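Local coordinates for protein glucosamine kinase (PDB 6HWJ) that catalyses the ATP- and magnesium-dependent phosphorylation of D-glucosamine to D-glucosamine 6-phosphate, and phosphorylates glucose to a lesser extent, at residues A[354-359]-A[418-423]; A[196-201]-A[347-352]. One frame throughout, in Å; residues are numbered along the deposited sequence.

Contact 1: A[354-359]-A[418-423]; sequences VFRTPD and PHWVYV
Phe355 and Tyr422 meet ring to ring because their first torsions set the rings face to face. In Phe355, CG lies anti to the backbone N (chi1 -175°). In Tyr422, CG sits between the backbone N and the carbonyl carbon (chi1 76°). The two rings form an offset stack, with centroids 3.8 Å apart and planes at 12°. Phe355 CD1 lies over the middle of the tyrosine ring; the closest pair is Phe355 CG and Tyr422 CZ, 3.3 Å. Tyr422 OH lies beside the root of the phenylalanine, 3.4 Å from Phe355 CB. Val423 CG2 sits over the rim of the other face of the tyrosine, which is thus held between an aromatic and an aliphatic group. His419 extends the cluster. Its ring is nearly parallel to that of Phe355 but slid well aside, and CD2 comes within 3.8 Å of Phe355 CZ. Arg356 stretches past, and its NH2 approaches Trp420 CZ3 obliquely at 4.4 Å. No hydrogen bond crosses the contact. Trp420 NE1 is bonded instead to Glu409, which binds D-glucosamine. The arrangement is an aromatic cluster joining the C-terminal end of helix 335-356 to Tyr422 and to His419 of the proposed substrate specificity determinant motif.

Contact 2: A[196-201]-A[347-352]; sequences DWAVDD and DHVGRV
Val349 points its side chain at helix 194-207 and carries the contact. Its CG1 methyl touches three groups of the other helix. It lies 3.7 Å from Ala198 O and 4.0 Å from Ala198 CB. On the next residue it meets Val199 CG2, also at 4.0 Å. CG1 is placed there by a chi1 of 168°, which sets it anti to the backbone N of Val349. The second methyl, CG2, is 4.2 Å from Ala198 CB. Ala198 has only a methyl group, and the backbones come close here: the CA atoms of Val199 and Val349 are 5.8 Å apart. Trp195 and Val202, on the same helix as Ala198, also touch Val349. Further out, Trp197 lays one ring face against Ala198 CB, and its NE1 is bonded to Ile306 O. Polar groups hold the other side of helix 335-356. Arg351 NE binds Asp347 OD1 at 2.8 Å, on the syn side of the carboxylate, with an N-H...O angle of 156°. Arg351 also bridges to Asp430, and Asp347 to Arg402. The side chains that meet are apolar and buried, and one methyl also packs on a backbone carbonyl. With no hydrogen bond, it rests on non-directional van der Waals fit.

Both contacts use helix 335-356, contact 2 in its C-terminal half and contact 1 at its very end. Their centres are 11 Å apart, and they touch directly. Val423 CG1 packs on His348 CD2 at 3.3 Å, and Trp420 CH2 meets Val352 CG2 at 3.6 Å. The helix thus lies between helix 194-207 and the 418-423 segment. Contact 1 is the nearer to the sugar site: the side chain of Trp420 is about 3 Å from that of Glu409 and about 4 Å from a bound buffer molecule (BTB), probably from the crystallisation liquor. The side chain of Val349 is about 10 Å from that of Glu409. Asp193, a probable ATP-binding residue, is about 8 Å from Ala198 and about 10 Å from Arg356, side chain to side chain.

Contact 1: A[354-359]-A[418-423]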
loop_
_atom_site.group_PDB
_atom_site.type_symbol
_atom_site.label_atom_id
_atom_site.label_comp_id
_atom_site.label_asym_id
_atom_site.label_seq_id
_atom_site.Cartn_x
_atom_site.Cartn_y
_atom_site.Cartn_z
ATOM N N VAL A 354 2.224 -25.390 2.863
ATOM C CA VAL A 354 2.967 -26.639 2.966
ATOM C C VAL A 354 3.782 -26.670 4.246
ATOM O O VAL A 354 3.881 -27.704 4.914
ATOM C CB VAL A 354 3.846 -26.829 1.718
ATOM C CG1 VAL A 354 4.841 -27.953 1.947
ATOM C CG2 VAL A 354 2.962 -27.095 0.487
ATOM N N PHE A 355 4.393 -25.551 4.596
ATOM C CA PHE A 355 5.272 -25.483 5.756
ATOM C C PHE A 355 4.500 -25.597 7.071
ATOM O O PHE A 355 4.985 -26.215 8.031
ATOM C CB PHE A 355 6.041 -24.153 5.693
ATOM C CG PHE A 355 7.088 -23.984 6.771
ATOM C CD1 PHE A 355 8.372 -24.438 6.582
ATOM C CD2 PHE A 355 6.797 -23.286 7.933
ATOM C CE1 PHE A 355 9.353 -24.261 7.552
ATOM C CE2 PHE A 355 7.773 -23.099 8.908
ATOM C CZ PHE A 355 9.039 -23.576 8.716
ATOM N N ARG A 356 3.303 -25.017 7.136
ATOM C CA ARG A 356 2.578 -24.900 8.396
ATOM C C ARG A 356 1.546 -25.994 8.631
ATOM O O ARG A 356 1.096 -26.152 9.771
ATOM C CB ARG A 356 1.850 -23.549 8.468
ATOM C CG ARG A 356 2.783 -22.369 8.485
ATOM C CD ARG A 356 2.023 -21.070 8.693
ATOM N NE ARG A 356 2.921 -19.907 8.628
ATOM C CZ ARG A 356 2.507 -18.647 8.571
ATOM N NH1 ARG A 356 1.217 -18.368 8.589
ATOM N NH2 ARG A 356 3.391 -17.668 8.497
ATOM N N THR A 357 1.182 -26.760 7.611
ATOM C CA THR A 357 0.012 -27.629 7.717
ATOM C C THR A 357 0.434 -29.068 7.963
ATOM O O THR A 357 1.039 -29.685 7.072
ATOM C CB THR A 357 -0.817 -27.537 6.437
ATOM O OG1 THR A 357 -1.102 -26.166 6.141
ATOM C CG2 THR A 357 -2.143 -28.298 6.589
ATOM N N PRO A 358 0.129 -29.652 9.116
ATOM C CA PRO A 358 0.493 -31.060 9.339
ATOM C C PRO A 358 -0.133 -31.972 8.298
ATOM O O PRO A 358 -1.254 -31.734 7.852
ATOM C CB PRO A 358 -0.052 -31.354 10.743
ATOM C CG PRO A 358 -0.140 -30.027 11.409
ATOM C CD PRO A 358 -0.479 -29.041 10.314
ATOM N N ASP A 359 0.613 -33.014 7.903
ATOM C CA ASP A 359 0.112 -34.085 7.033
ATOM C C ASP A 359 -0.354 -33.562 5.678
ATOM O O ASP A 359 -1.142 -34.206 4.995
ATOM C CB ASP A 359 -1.038 -34.851 7.705
ATOM C CG ASP A 359 -0.573 -35.648 8.918
ATOM O OD1 ASP A 359 0.417 -36.386 8.803
ATOM O OD2 ASP A 359 -1.198 -35.519 9.988
ATOM N N PRO A 418 14.055 -15.205 11.003
ATOM C CA PRO A 418 15.112 -15.958 10.313
ATOM C C PRO A 418 14.643 -17.187 9.547
ATOM O O PRO A 418 15.218 -17.488 8.493
ATOM C CB PRO A 418 16.057 -16.344 11.463
ATOM C CG PRO A 418 15.894 -15.212 12.452
ATOM C CD PRO A 418 14.431 -14.857 12.387
ATOM N N HIS A 419 13.644 -17.925 10.043
ATOM C CA HIS A 419 13.294 -19.179 9.390
ATOM C C HIS A 419 12.578 -18.959 8.066
ATOM O O HIS A 419 12.482 -19.894 7.270
ATOM C CB HIS A 419 12.443 -20.048 10.309
ATOM C CG HIS A 419 11.000 -19.691 10.320
ATOM N ND1 HIS A 419 10.440 -18.888 11.287
ATOM C CD2 HIS A 419 9.999 -20.022 9.476
ATOM C CE1 HIS A 419 9.157 -18.740 11.038
ATOM N NE2 HIS A 419 8.864 -19.414 9.943
ATOM N N TRP A 420 12.114 -17.743 7.800
ATOM C CA TRP A 420 11.379 -17.425 6.581
ATOM C C TRP A 420 12.206 -17.635 5.324
ATOM O O TRP A 420 11.633 -17.600 4.236
ATOM C CB TRP A 420 10.876 -15.973 6.693
ATOM C CG TRP A 420 10.036 -15.494 5.583
ATOM C CD1 TRP A 420 10.415 -14.643 4.575
ATOM C CD2 TRP A 420 8.647 -15.808 5.343
ATOM N NE1 TRP A 420 9.348 -14.432 3.709
ATOM C CE2 TRP A 420 8.258 -15.123 4.169
ATOM C CE3 TRP A 420 7.700 -16.595 6.017
ATOM C CZ2 TRP A 420 6.961 -15.202 3.648
ATOM C CZ3 TRP A 420 6.410 -16.689 5.487
ATOM C CH2 TRP A 420 6.059 -15.992 4.312
ATOM N N VAL A 421 13.521 -17.858 5.439
ATOM C CA VAL A 421 14.337 -18.112 4.272
ATOM C C VAL A 421 13.825 -19.281 3.439
ATOM O O VAL A 421 14.194 -19.390 2.263
ATOM C CB VAL A 421 15.824 -18.364 4.650
ATOM C CG1 VAL A 421 16.441 -17.119 5.285
ATOM C CG2 VAL A 421 15.959 -19.572 5.585
ATOM N N TYR A 422 12.992 -20.172 4.012
ATOM C CA TYR A 422 12.523 -21.314 3.235
ATOM C C TYR A 422 11.628 -20.877 2.075
ATOM O O TYR A 422 11.570 -21.564 1.054
ATOM C CB TYR A 422 11.760 -22.331 4.097
ATOM C CG TYR A 422 10.362 -21.920 4.456
ATOM C CD1 TYR A 422 10.107 -21.139 5.584
ATOM C CD2 TYR A 422 9.275 -22.323 3.675
ATOM C CE1 TYR A 422 8.817 -20.769 5.917
ATOM C CE2 TYR A 422 8.001 -21.965 3.990
ATOM C CZ TYR A 422 7.762 -21.195 5.118
ATOM O OH TYR A 422 6.471 -20.838 5.426
ATOM N N VAL A 423 10.938 -19.749 2.218
ATOM C CA VAL A 423 9.990 -19.282 1.209
ATOM C C VAL A 423 10.746 -18.943 -0.073
ATOM O O VAL A 423 10.463 -19.551 -1.120
ATOM C CB VAL A 423 9.161 -18.103 1.741
ATOM C CG1 VAL A 423 8.239 -17.531 0.664
ATOM C CG2 VAL A 423 8.312 -18.561 2.928
#

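Contact 2: A[196-201]-A[347-352]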
loop_
_atom_site.group_PDB
_atom_site.type_symbol
_atom_site.label_atom_id
_atom_site.label_comp_id
_atom_site.label_asym_id
_atom_site.label_seq_id
_atom_site.Cartn_x
_atom_site.Cartn_y
_atom_site.Cartn_z
ATOM N N ASP A 196 -5.060 -14.484 5.254
ATOM C CA ASP A 196 -6.049 -15.380 5.835
ATOM C C ASP A 196 -6.763 -16.204 4.754
ATOM O O ASP A 196 -6.699 -17.433 4.773
ATOM C CB ASP A 196 -7.065 -14.596 6.668
ATOM C CG ASP A 196 -6.457 -14.022 7.932
ATOM O OD1 ASP A 196 -5.766 -14.776 8.648
ATOM O OD2 ASP A 196 -6.655 -12.820 8.201
ATOM N N TRP A 197 -7.431 -15.535 3.804
ATOM C CA TRP A 197 -8.351 -16.260 2.930
ATOM C C TRP A 197 -7.642 -17.059 1.852
ATOM O O TRP A 197 -8.136 -18.123 1.481
ATOM C CB TRP A 197 -9.380 -15.327 2.273
ATOM C CG TRP A 197 -8.881 -14.223 1.379
ATOM C CD1 TRP A 197 -8.818 -12.891 1.687
ATOM C CD2 TRP A 197 -8.431 -14.335 0.022
ATOM N NE1 TRP A 197 -8.330 -12.179 0.612
ATOM C CE2 TRP A 197 -8.084 -13.048 -0.418
ATOM C CE3 TRP A 197 -8.266 -15.408 -0.857
ATOM C CZ2 TRP A 197 -7.590 -12.804 -1.702
ATOM C CZ3 TRP A 197 -7.767 -15.161 -2.117
ATOM C CH2 TRP A 197 -7.433 -13.868 -2.520
ATOM N N ALA A 198 -6.488 -16.586 1.351
ATOM C CA ALA A 198 -5.787 -17.348 0.335
ATOM C C ALA A 198 -5.135 -18.586 0.933
ATOM O O ALA A 198 -5.153 -19.658 0.322
ATOM C CB ALA A 198 -4.745 -16.478 -0.376
ATOM N N VAL A 199 -4.543 -18.454 2.123
ATOM C CA VAL A 199 -3.998 -19.610 2.815
ATOM C C VAL A 199 -5.106 -20.622 3.091
ATOM O O VAL A 199 -4.910 -21.829 2.955
ATOM C CB VAL A 199 -3.296 -19.170 4.113
ATOM C CG1 VAL A 199 -2.986 -20.355 4.999
ATOM C CG2 VAL A 199 -1.995 -18.385 3.775
ATOM N N ASP A 200 -6.283 -20.148 3.488
ATOM C CA ASP A 200 -7.381 -21.073 3.748
ATOM C C ASP A 200 -7.838 -21.790 2.474
ATOM O O ASP A 200 -8.083 -23.005 2.498
ATOM C CB ASP A 200 -8.548 -20.328 4.395
ATOM C CG ASP A 200 -9.634 -21.275 4.856
ATOM O OD1 ASP A 200 -9.352 -22.070 5.767
ATOM O OD2 ASP A 200 -10.746 -21.241 4.292
ATOM N N ASP A 201 -7.979 -21.065 1.364
ATOM C CA ASP A 201 -8.327 -21.713 0.096
ATOM C C ASP A 201 -7.384 -22.866 -0.229
ATOM O O ASP A 201 -7.814 -23.994 -0.509
ATOM C CB ASP A 201 -8.269 -20.707 -1.054
ATOM C CG ASP A 201 -9.452 -19.772 -1.091
ATOM O OD1 ASP A 201 -10.399 -19.953 -0.299
ATOM O OD2 ASP A 201 -9.418 -18.844 -1.935
ATOM N N ASP A 347 2.732 -17.586 -4.936
ATOM C CA ASP A 347 3.710 -18.642 -4.693
ATOM C C ASP A 347 3.955 -18.813 -3.195
ATOM O O ASP A 347 3.932 -19.933 -2.665
ATOM C CB ASP A 347 5.003 -18.294 -5.436
ATOM C CG ASP A 347 6.025 -19.394 -5.392
ATOM O OD1 ASP A 347 6.334 -19.892 -4.299
ATOM O OD2 ASP A 347 6.537 -19.755 -6.456
ATOM N N HIS A 348 4.177 -17.707 -2.497
ATOM C CA HIS A 348 4.503 -17.761 -1.067
ATOM C C HIS A 348 3.347 -18.327 -0.230
ATOM O O HIS A 348 3.590 -19.017 0.776
ATOM C CB HIS A 348 4.894 -16.381 -0.583
ATOM C CG HIS A 348 6.059 -15.805 -1.325
ATOM N ND1 HIS A 348 6.396 -14.470 -1.277
ATOM C CD2 HIS A 348 6.948 -16.384 -2.163
ATOM C CE1 HIS A 348 7.454 -14.256 -2.042
ATOM N NE2 HIS A 348 7.821 -15.405 -2.577
ATOM N N VAL A 349 2.109 -18.016 -0.612
ATOM C CA VAL A 349 0.948 -18.609 0.041
ATOM C C VAL A 349 1.039 -20.121 -0.001
ATOM O O VAL A 349 0.816 -20.797 1.002
ATOM C CB VAL A 349 -0.355 -18.112 -0.616
ATOM C CG1 VAL A 349 -1.551 -18.945 -0.145
ATOM C CG2 VAL A 349 -0.588 -16.653 -0.273
ATOM N N GLY A 350 1.371 -20.664 -1.165
ATOM C CA GLY A 350 1.529 -22.092 -1.291
ATOM C C GLY A 350 2.643 -22.624 -0.419
ATOM O O GLY A 350 2.501 -23.680 0.202
ATOM N N ARG A 351 3.774 -21.904 -0.358
ATOM C CA ARG A 351 4.874 -22.369 0.471
ATOM C C ARG A 351 4.461 -22.403 1.936
ATOM O O ARG A 351 4.824 -23.328 2.670
ATOM C CB ARG A 351 6.109 -21.471 0.293
ATOM C CG ARG A 351 6.565 -21.308 -1.148
ATOM C CD ARG A 351 6.874 -22.605 -1.828
ATOM N NE ARG A 351 7.111 -22.394 -3.264
ATOM C CZ ARG A 351 7.345 -23.368 -4.134
ATOM N NH1 ARG A 351 7.390 -24.640 -3.728
ATOM N NH2 ARG A 351 7.523 -23.076 -5.406
ATOM N N VAL A 352 3.734 -21.375 2.383
ATOM C CA VAL A 352 3.329 -21.287 3.787
ATOM C C VAL A 352 2.360 -22.422 4.141
ATOM O O VAL A 352 2.456 -23.020 5.220
ATOM C CB VAL A 352 2.704 -19.905 4.051
ATOM C CG1 VAL A 352 1.951 -19.897 5.397
ATOM C CG2 VAL A 352 3.793 -18.820 4.019
#